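Local structure of periplasmic binding protein/LacI transcriptional regulator (Alkaliphilus metalliredigens, 3CTP) at residues D165-E169 and K170-K174; I223-M226 and K227-V230; N268-I271 and G272-Y276. The protein binds the sugar beta-D-xylulofuranose and, as a member of the LacI family, probably represses transcription by binding DNA. All coordinates share one frame; numbering follows the deposited sequence.

Contact 1 of 3, residues D165-E169 and K170-K174; sequences DHLYE and KGCRK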
loop_
_atom_site.group_PDB
_atom_site.type_symbol
_atom_site.label_atom_id
_atom_site.label_comp_id
_atom_site.label_asym_id
_atom_site.label_seq_id
_atom_site.Cartn_x
_atom_site.Cartn_y
_atom_site.Cartn_z
ATOM N N ASP A 165 -22.461 11.499 -14.520
ATOM C CA ASP A 165 -23.861 11.076 -14.748
ATOM C C ASP A 165 -24.427 10.526 -13.437
ATOM O O ASP A 165 -25.603 10.746 -13.112
ATOM C CB ASP A 165 -23.934 9.977 -15.812
ATOM C CG ASP A 165 -23.685 10.500 -17.214
ATOM O OD1 ASP A 165 -23.719 11.734 -17.406
ATOM O OD2 ASP A 165 -23.467 9.665 -18.103
ATOM N N HIS A 166 -23.597 9.821 -12.667
ATOM C CA HIS A 166 -24.102 9.238 -11.413
ATOM C C HIS A 166 -24.427 10.336 -10.394
ATOM O O HIS A 166 -25.504 10.333 -9.784
ATOM C CB HIS A 166 -23.095 8.217 -10.864
ATOM C CG HIS A 166 -23.521 7.568 -9.585
ATOM N ND1 HIS A 166 -24.625 6.745 -9.495
ATOM C CD2 HIS A 166 -22.968 7.602 -8.347
ATOM C CE1 HIS A 166 -24.753 6.323 -8.240
ATOM N NE2 HIS A 166 -23.748 6.818 -7.531
ATOM N N LEU A 167 -23.516 11.290 -10.202
ATOM C CA LEU A 167 -23.806 12.378 -9.265
ATOM C C LEU A 167 -25.052 13.135 -9.713
ATOM O O LEU A 167 -25.923 13.462 -8.910
ATOM C CB LEU A 167 -22.651 13.361 -9.153
ATOM C CG LEU A 167 -21.426 12.771 -8.457
ATOM C CD1 LEU A 167 -20.366 13.852 -8.402
ATOM C CD2 LEU A 167 -21.766 12.294 -7.044
ATOM N N TYR A 168 -25.136 13.452 -10.991
ATOM C CA TYR A 168 -26.292 14.220 -11.507
ATOM C C TYR A 168 -27.619 13.451 -11.314
ATOM O O TYR A 168 -28.652 14.015 -10.870
ATOM C CB TYR A 168 -26.036 14.566 -12.989
ATOM C CG TYR A 168 -27.011 15.593 -13.558
ATOM C CD1 TYR A 168 -26.756 16.954 -13.447
ATOM C CD2 TYR A 168 -28.176 15.188 -14.157
ATOM C CE1 TYR A 168 -27.664 17.911 -13.963
ATOM C CE2 TYR A 168 -29.072 16.125 -14.666
ATOM C CZ TYR A 168 -28.805 17.471 -14.563
ATOM O OH TYR A 168 -29.707 18.397 -15.073
ATOM N N GLU A 169 -27.590 12.151 -11.602
ATOM C CA GLU A 169 -28.785 11.302 -11.450
ATOM C C GLU A 169 -29.223 11.283 -9.992
ATOM O O GLU A 169 -30.432 11.211 -9.710
ATOM C CB GLU A 169 -28.495 9.872 -11.913
ATOM C CG GLU A 169 -29.555 8.842 -11.478
ATOM C CD GLU A 169 -28.996 7.422 -11.328
ATOM O OE1 GLU A 169 -27.755 7.253 -11.360
ATOM O OE2 GLU A 169 -29.799 6.478 -11.168
ATOM N N LYS A 170 -28.263 11.372 -9.069
ATOM C CA LYS A 170 -28.583 11.415 -7.634
ATOM C C LYS A 170 -28.869 12.821 -7.123
ATOM O O LYS A 170 -28.849 13.052 -5.907
ATOM C CB LYS A 170 -27.457 10.793 -6.793
ATOM C CG LYS A 170 -27.222 9.304 -7.049
ATOM C CD LYS A 170 -28.537 8.523 -7.162
ATOM C CE LYS A 170 -28.293 7.056 -7.495
ATOM N NZ LYS A 170 -29.518 6.384 -8.059
ATOM N N GLY A 171 -29.123 13.752 -8.038
ATOM C CA GLY A 171 -29.644 15.056 -7.664
ATOM C C GLY A 171 -28.618 16.142 -7.405
ATOM O O GLY A 171 -28.969 17.272 -7.037
ATOM N N CYS A 172 -27.342 15.842 -7.650
ATOM C CA CYS A 172 -26.332 16.844 -7.358
ATOM C C CYS A 172 -26.312 17.916 -8.441
ATOM O O CYS A 172 -26.324 17.599 -9.641
ATOM C CB CYS A 172 -24.950 16.201 -7.304
ATOM S SG CYS A 172 -24.776 15.001 -5.961
ATOM N N ARG A 173 -26.246 19.175 -8.006
ATOM C CA ARG A 173 -26.139 20.289 -8.945
ATOM C C ARG A 173 -24.972 21.228 -8.631
ATOM O O ARG A 173 -24.416 21.831 -9.546
ATOM C CB ARG A 173 -27.458 21.085 -9.010
ATOM C CG ARG A 173 -28.671 20.236 -9.427
ATOM C CD ARG A 173 -28.582 19.772 -10.885
ATOM N NE ARG A 173 -29.754 19.007 -11.333
ATOM C CZ ARG A 173 -29.880 17.684 -11.268
ATOM N NH1 ARG A 173 -31.002 17.115 -11.707
ATOM N NH2 ARG A 173 -28.902 16.916 -10.756
ATOM N N LYS A 174 -24.612 21.359 -7.356
ATOM C CA LYS A 174 -23.393 22.047 -6.971
ATOM C C LYS A 174 -22.327 20.971 -6.867
ATOM O O LYS A 174 -22.332 20.199 -5.930
ATOM C CB LYS A 174 -23.550 22.714 -5.616
ATOM C CG LYS A 174 -24.612 23.837 -5.581
ATOM C CD LYS A 174 -24.936 24.230 -4.139
ATOM C CE LYS A 174 -25.981 25.350 -4.080
ATOM N NZ LYS A 174 -26.163 25.832 -2.679
HETATM O O HOH W 1 -31.405 14.292 -11.392
#
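Helix 156-169 closes at E169 in a Schellman motif: G171, the C-prime residue with phi 92°, turns the chain so that C172 N bonds back to L167 O (3.0 Å) and G171 N to Y168 O (2.9 Å). A CB on G171 would press on the preceding carbonyl oxygen. The guanidinium of R173 lies flat on one face of the Y168 ring, centres 3.6 Å apart and planes at 6°, a cation-pi stack with NH2 over the ring. With CG anti to the backbone N (chi1 -168°), the Y168 ring reaches a position where the guanidinium can lie on it. R173 NH2 also reaches Y168 O in the carbonyl plane, on a lone pair, at 2.9 Å, and bonds to C172 O, which it approaches from above the carbonyl plane; a water joins NH1 to Y168 O. These bonds fix the rotation of the guanidinium, and an alanine in place of the tyrosine would probably leave the flat face of the R173 guanidinium without the ring that stacks on it, with only its edge still held. E169 and K170 run side by side to a weak salt bridge, E169 OE2 to K170 NZ 3.1 Å, while K170 CG sits over the rim of the H166 ring, whose NE2 bonds to T323. L167 CB meets C172 CB, and both side chains pack on strand 262-264. D233 takes the backbone N of R173 and K174 as the chain enters strand 175-179.

Contact 2 of 3, residues I223-M226 and K227-V230; sequences INSM and KDIV. With NA (sodium ion), chain D.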
loop_
_atom_site.group_PDB
_atom_site.type_symbol
_atom_site.label_atom_id
_atom_site.label_comp_id
_atom_site.label_asym_id
_atom_site.label_seq_id
_atom_site.Cartn_x
_atom_site.Cartn_y
_atom_site.Cartn_z
ATOM N N ILE A 223 -6.756 21.757 2.877
ATOM C CA ILE A 223 -7.259 22.466 1.700
ATOM C C ILE A 223 -7.719 23.848 2.168
ATOM O O ILE A 223 -8.422 23.971 3.186
ATOM C CB ILE A 223 -8.425 21.704 1.048
ATOM C CG1 ILE A 223 -7.915 20.392 0.427
ATOM C CG2 ILE A 223 -9.094 22.553 -0.034
ATOM C CD1 ILE A 223 -9.027 19.536 -0.138
ATOM N N ASN A 224 -7.288 24.894 1.472
ATOM C CA ASN A 224 -7.685 26.251 1.829
ATOM C C ASN A 224 -9.197 26.306 1.716
ATOM O O ASN A 224 -9.744 25.774 0.755
ATOM C CB ASN A 224 -7.089 27.230 0.833
ATOM C CG ASN A 224 -7.341 28.664 1.221
ATOM O OD1 ASN A 224 -7.014 29.071 2.330
ATOM N ND2 ASN A 224 -7.918 29.444 0.302
ATOM N N SER A 225 -9.871 26.933 2.674
ATOM C CA SER A 225 -11.344 27.045 2.588
ATOM C C SER A 225 -12.018 25.682 2.629
ATOM O O SER A 225 -13.074 25.461 2.019
ATOM C CB SER A 225 -11.764 27.787 1.324
ATOM O OG SER A 225 -11.616 29.193 1.496
ATOM N N MET A 226 -11.410 24.762 3.364
ATOM C CA MET A 226 -12.008 23.457 3.598
ATOM C C MET A 226 -13.421 23.628 4.145
ATOM O O MET A 226 -14.304 22.812 3.894
ATOM C CB MET A 226 -11.150 22.685 4.602
ATOM C CG MET A 226 -11.555 21.244 4.832
ATOM S SD MET A 226 -11.326 20.153 3.430
ATOM C CE MET A 226 -12.827 19.163 3.623
ATOM N N LYS A 227 -13.646 24.698 4.897
ATOM C CA LYS A 227 -14.965 24.904 5.530
ATOM C C LYS A 227 -16.122 25.025 4.521
ATOM O O LYS A 227 -17.293 24.820 4.878
ATOM C CB LYS A 227 -14.920 26.130 6.441
ATOM C CG LYS A 227 -14.923 27.453 5.696
ATOM C CD LYS A 227 -14.945 28.636 6.682
ATOM C CE LYS A 227 -14.391 29.902 6.049
ATOM N NZ LYS A 227 -14.275 31.009 7.054
ATOM N N ASP A 228 -15.798 25.347 3.271
ATOM C CA ASP A 228 -16.809 25.544 2.238
ATOM C C ASP A 228 -17.139 24.241 1.486
ATOM O O ASP A 228 -18.095 24.197 0.711
ATOM C CB ASP A 228 -16.318 26.554 1.192
ATOM C CG ASP A 228 -16.147 27.956 1.748
ATOM O OD1 ASP A 228 -16.734 28.277 2.808
ATOM O OD2 ASP A 228 -15.422 28.746 1.103
ATOM N N ILE A 229 -16.347 23.187 1.685
ATOM C CA ILE A 229 -16.491 21.991 0.844
ATOM C C ILE A 229 -17.813 21.296 1.129
ATOM O O ILE A 229 -18.421 20.701 0.237
ATOM C CB ILE A 229 -15.297 21.036 1.077
ATOM C CG1 ILE A 229 -13.987 21.719 0.671
ATOM C CG2 ILE A 229 -15.482 19.697 0.373
ATOM C CD1 ILE A 229 -13.855 22.016 -0.812
ATOM N N VAL A 230 -18.275 21.370 2.379
ATOM C CA VAL A 230 -19.543 20.752 2.720
ATOM C C VAL A 230 -20.676 21.372 1.910
ATOM O O VAL A 230 -21.749 20.771 1.784
ATOM C CB VAL A 230 -19.867 20.867 4.226
ATOM C CG1 VAL A 230 -20.131 22.305 4.600
ATOM C CG2 VAL A 230 -21.088 19.994 4.570
HETATM NA NA NA D . -23.666 19.748 0.838
HETATM O O HOH W 2 -16.501 21.380 4.736
HETATM O O HOH W 3 -24.886 20.919 2.308
HETATM O O HOH W 4 -25.566 19.880 -0.358
#
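M226 and I229 cross at a slant, the thioether of one against the branched chain of the other. The methyl CE of M226 comes to 4.0 Å from I229 CB, and M226 SD lies 4.1 Å from I229 CG1. M226 leaves the backbone with CG anti to N (chi1 -173°) and then folds at chi2 and chi3, which carries the methyl back over I229 instead of outward. I229 points its CB toward M226 and puts I229 CG1 close to the carbonyl oxygen of M226, 3.4 Å away. Both side chains also rest on L250 of helix 240-252, so the pair forms the apolar underside of this surface turn.

The backbone makes a type II beta turn from I223 to M226, closed by a weak bond, and then winds on through helical angles in the loop between strands 206-209 and 234-237. Here D228 N bonds to S225 O at 3.0 Å and I229 N to M226 O, each donor above the carbonyl plane. A water extends the winding, donating a hydrogen bond to M226 O and accepting one from V230 N.

S225 and D228 stand on another side of the turn, where D228 OD2 lies 3.8 Å from S225 CB. At the far end V230 O binds the sodium ion at 2.4 Å; two waters and the carbonyl oxygens of Y232 and E260 complete its five ligands.

Contact 3 of 3, residues N268-I271 and G272-Y276; sequences NSFI and GELLY
G272 N bonds back to S269 O at 3.2 Å, coming from above the carbonyl plane, at the start of the short helix 271-274.

E273 comes next. Its N bonds to F270 O at 3.1 Å, again from above the carbonyl plane, while its side chain, bent at chi2, leads away from F270 and I271. The carboxylate is held across the dimer interface, where OE2 forms a salt bridge with R248 of the second subunit.

L274 N reaches the same F270 O at 3.1 Å, nearly along the C=O axis, so two successive amides grip one carbonyl. These bonds build a single helical turn after strand 262-264 of the periplasmic-binding-protein fold. The turn starts just beyond the sugar pocket, to which D267 belongs; the S269 side chain lies about 6 Å from the ligand, with S269 N bonded to D240 and F270 N to Q77. L274 and F270 point the same way, side by side, and L274 CD2 meets the edge of the F270 ring near its plane, 4.1 Å from F270 CE1. I271 CD1 touches the same methyl more loosely. Over this apolar patch comes the second subunit: its F214 ring meets F270 with planes at about 55°, its L219 packs on L274, and the two copies of I271 touch each other.

L275 is the first residue past the helix. Its N bonds to I271 O at 3.2 Å, and L275 CG, placed between the backbone N and the carbonyl carbon (chi1 62°), lies 3.0 Å from I271 O, a tight approach. The L275 side chain packs on A244 of helix 240-252, which I271 also touches.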
loop_
_atom_site.group_PDB
_atom_site.type_symbol
_atom_site.label_atom_id
_atom_site.label_comp_id
_atom_site.label_asym_id
_atom_site.label_seq_id
_atom_site.Cartn_x
_atom_site.Cartn_y
_atom_site.Cartn_z
ATOM N N ASN A 268 -11.786 1.488 -7.726
ATOM C CA ASN A 268 -12.162 0.294 -6.952
ATOM C C ASN A 268 -10.919 -0.389 -6.393
ATOM O O ASN A 268 -10.734 -1.600 -6.550
ATOM C CB ASN A 268 -12.975 -0.704 -7.781
ATOM C CG ASN A 268 -13.663 -1.740 -6.894
ATOM O OD1 ASN A 268 -13.792 -1.539 -5.683
ATOM N ND2 ASN A 268 -14.085 -2.866 -7.491
ATOM N N SER A 269 -10.086 0.392 -5.711
ATOM C CA SER A 269 -9.007 -0.209 -4.926
ATOM C C SER A 269 -9.488 -0.540 -3.494
ATOM O O SER A 269 -10.588 -0.135 -3.062
ATOM C CB SER A 269 -7.788 0.712 -4.880
ATOM O OG SER A 269 -8.070 1.875 -4.115
ATOM N N PHE A 270 -8.691 -1.304 -2.755
ATOM C CA PHE A 270 -9.249 -1.841 -1.527
ATOM C C PHE A 270 -9.587 -0.790 -0.488
ATOM O O PHE A 270 -10.397 -1.032 0.407
ATOM C CB PHE A 270 -8.346 -2.951 -0.940
ATOM C CG PHE A 270 -7.047 -2.466 -0.338
ATOM C CD1 PHE A 270 -7.037 -1.868 0.916
ATOM C CD2 PHE A 270 -5.826 -2.713 -0.983
ATOM C CE1 PHE A 270 -5.818 -1.444 1.528
ATOM C CE2 PHE A 270 -4.607 -2.309 -0.393
ATOM C CZ PHE A 270 -4.611 -1.665 0.869
ATOM N N ILE A 271 -8.998 0.392 -0.597
ATOM C CA ILE A 271 -9.239 1.411 0.424
ATOM C C ILE A 271 -10.701 1.840 0.463
ATOM O O ILE A 271 -11.219 2.242 1.519
ATOM C CB ILE A 271 -8.295 2.631 0.223
ATOM C CG1 ILE A 271 -8.333 3.553 1.441
ATOM C CG2 ILE A 271 -8.648 3.381 -1.033
ATOM C CD1 ILE A 271 -7.647 2.928 2.665
ATOM N N GLY A 272 -11.385 1.766 -0.670
ATOM C CA GLY A 272 -12.797 2.179 -0.715
ATOM C C GLY A 272 -13.752 1.261 0.046
ATOM O O GLY A 272 -14.835 1.690 0.490
ATOM N N GLU A 273 -13.351 0.005 0.232
ATOM C CA GLU A 273 -14.181 -0.957 0.944
ATOM C C GLU A 273 -13.743 -1.036 2.394
ATOM O O GLU A 273 -14.517 -1.327 3.315
ATOM C CB GLU A 273 -14.100 -2.328 0.245
ATOM C CG GLU A 273 -15.008 -3.402 0.851
ATOM C CD GLU A 273 -16.452 -2.943 1.076
ATOM O OE1 GLU A 273 -17.134 -2.584 0.088
ATOM O OE2 GLU A 273 -16.916 -2.967 2.248
ATOM N N LEU A 274 -12.483 -0.726 2.616
ATOM C CA LEU A 274 -11.928 -0.842 3.929
ATOM C C LEU A 274 -12.497 0.243 4.825
ATOM O O LEU A 274 -12.783 -0.023 6.000
ATOM C CB LEU A 274 -10.408 -0.719 3.830
ATOM C CG LEU A 274 -9.669 -0.848 5.139
ATOM C CD1 LEU A 274 -10.064 -2.136 5.820
ATOM C CD2 LEU A 274 -8.195 -0.815 4.821
ATOM N N LEU A 275 -12.693 1.443 4.278
ATOM C CA LEU A 275 -13.260 2.585 5.032
ATOM C C LEU A 275 -14.805 2.781 4.969
ATOM O O LEU A 275 -15.493 2.093 4.237
ATOM C CB LEU A 275 -12.584 3.891 4.619
ATOM C CG LEU A 275 -12.747 4.318 3.140
ATOM C CD1 LEU A 275 -14.181 4.217 2.619
ATOM C CD2 LEU A 275 -12.266 5.719 2.966
ATOM N N TYR A 276 -15.314 3.766 5.722
ATOM C CA TYR A 276 -16.752 3.867 6.052
ATOM C C TYR A 276 -17.242 5.310 6.113
ATOM O O TYR A 276 -16.583 6.173 6.700
ATOM C CB TYR A 276 -16.987 3.190 7.407
ATOM C CG TYR A 276 -18.389 3.319 7.949
ATOM C CD1 TYR A 276 -19.256 2.237 7.936
ATOM C CD2 TYR A 276 -18.839 4.516 8.482
ATOM C CE1 TYR A 276 -20.548 2.342 8.432
ATOM C CE2 TYR A 276 -20.129 4.633 8.985
ATOM C CZ TYR A 276 -20.976 3.539 8.956
ATOM O OH TYR A 276 -22.255 3.649 9.456
#

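Overall arrangement
The three local contacts follow one another along the chain, and none touches another. Contacts 1 and 2 are the nearer pair to the sodium ion: contact 2 supplies V230 O as a ligand, and in contact 1 the C172 side chain is about 8 Å from the ion. Their centres are about 20 Å apart, their nearest atoms about 7 Å. The centre of contact 3 is about 15 Å from the centre of the chain, those of contacts 1 and 2 about 23 and 25 Å, and its nearest atoms stay about 13 Å from either. It alone of the three meets the second subunit, and S269 brings it close to the bound xylulofuranose.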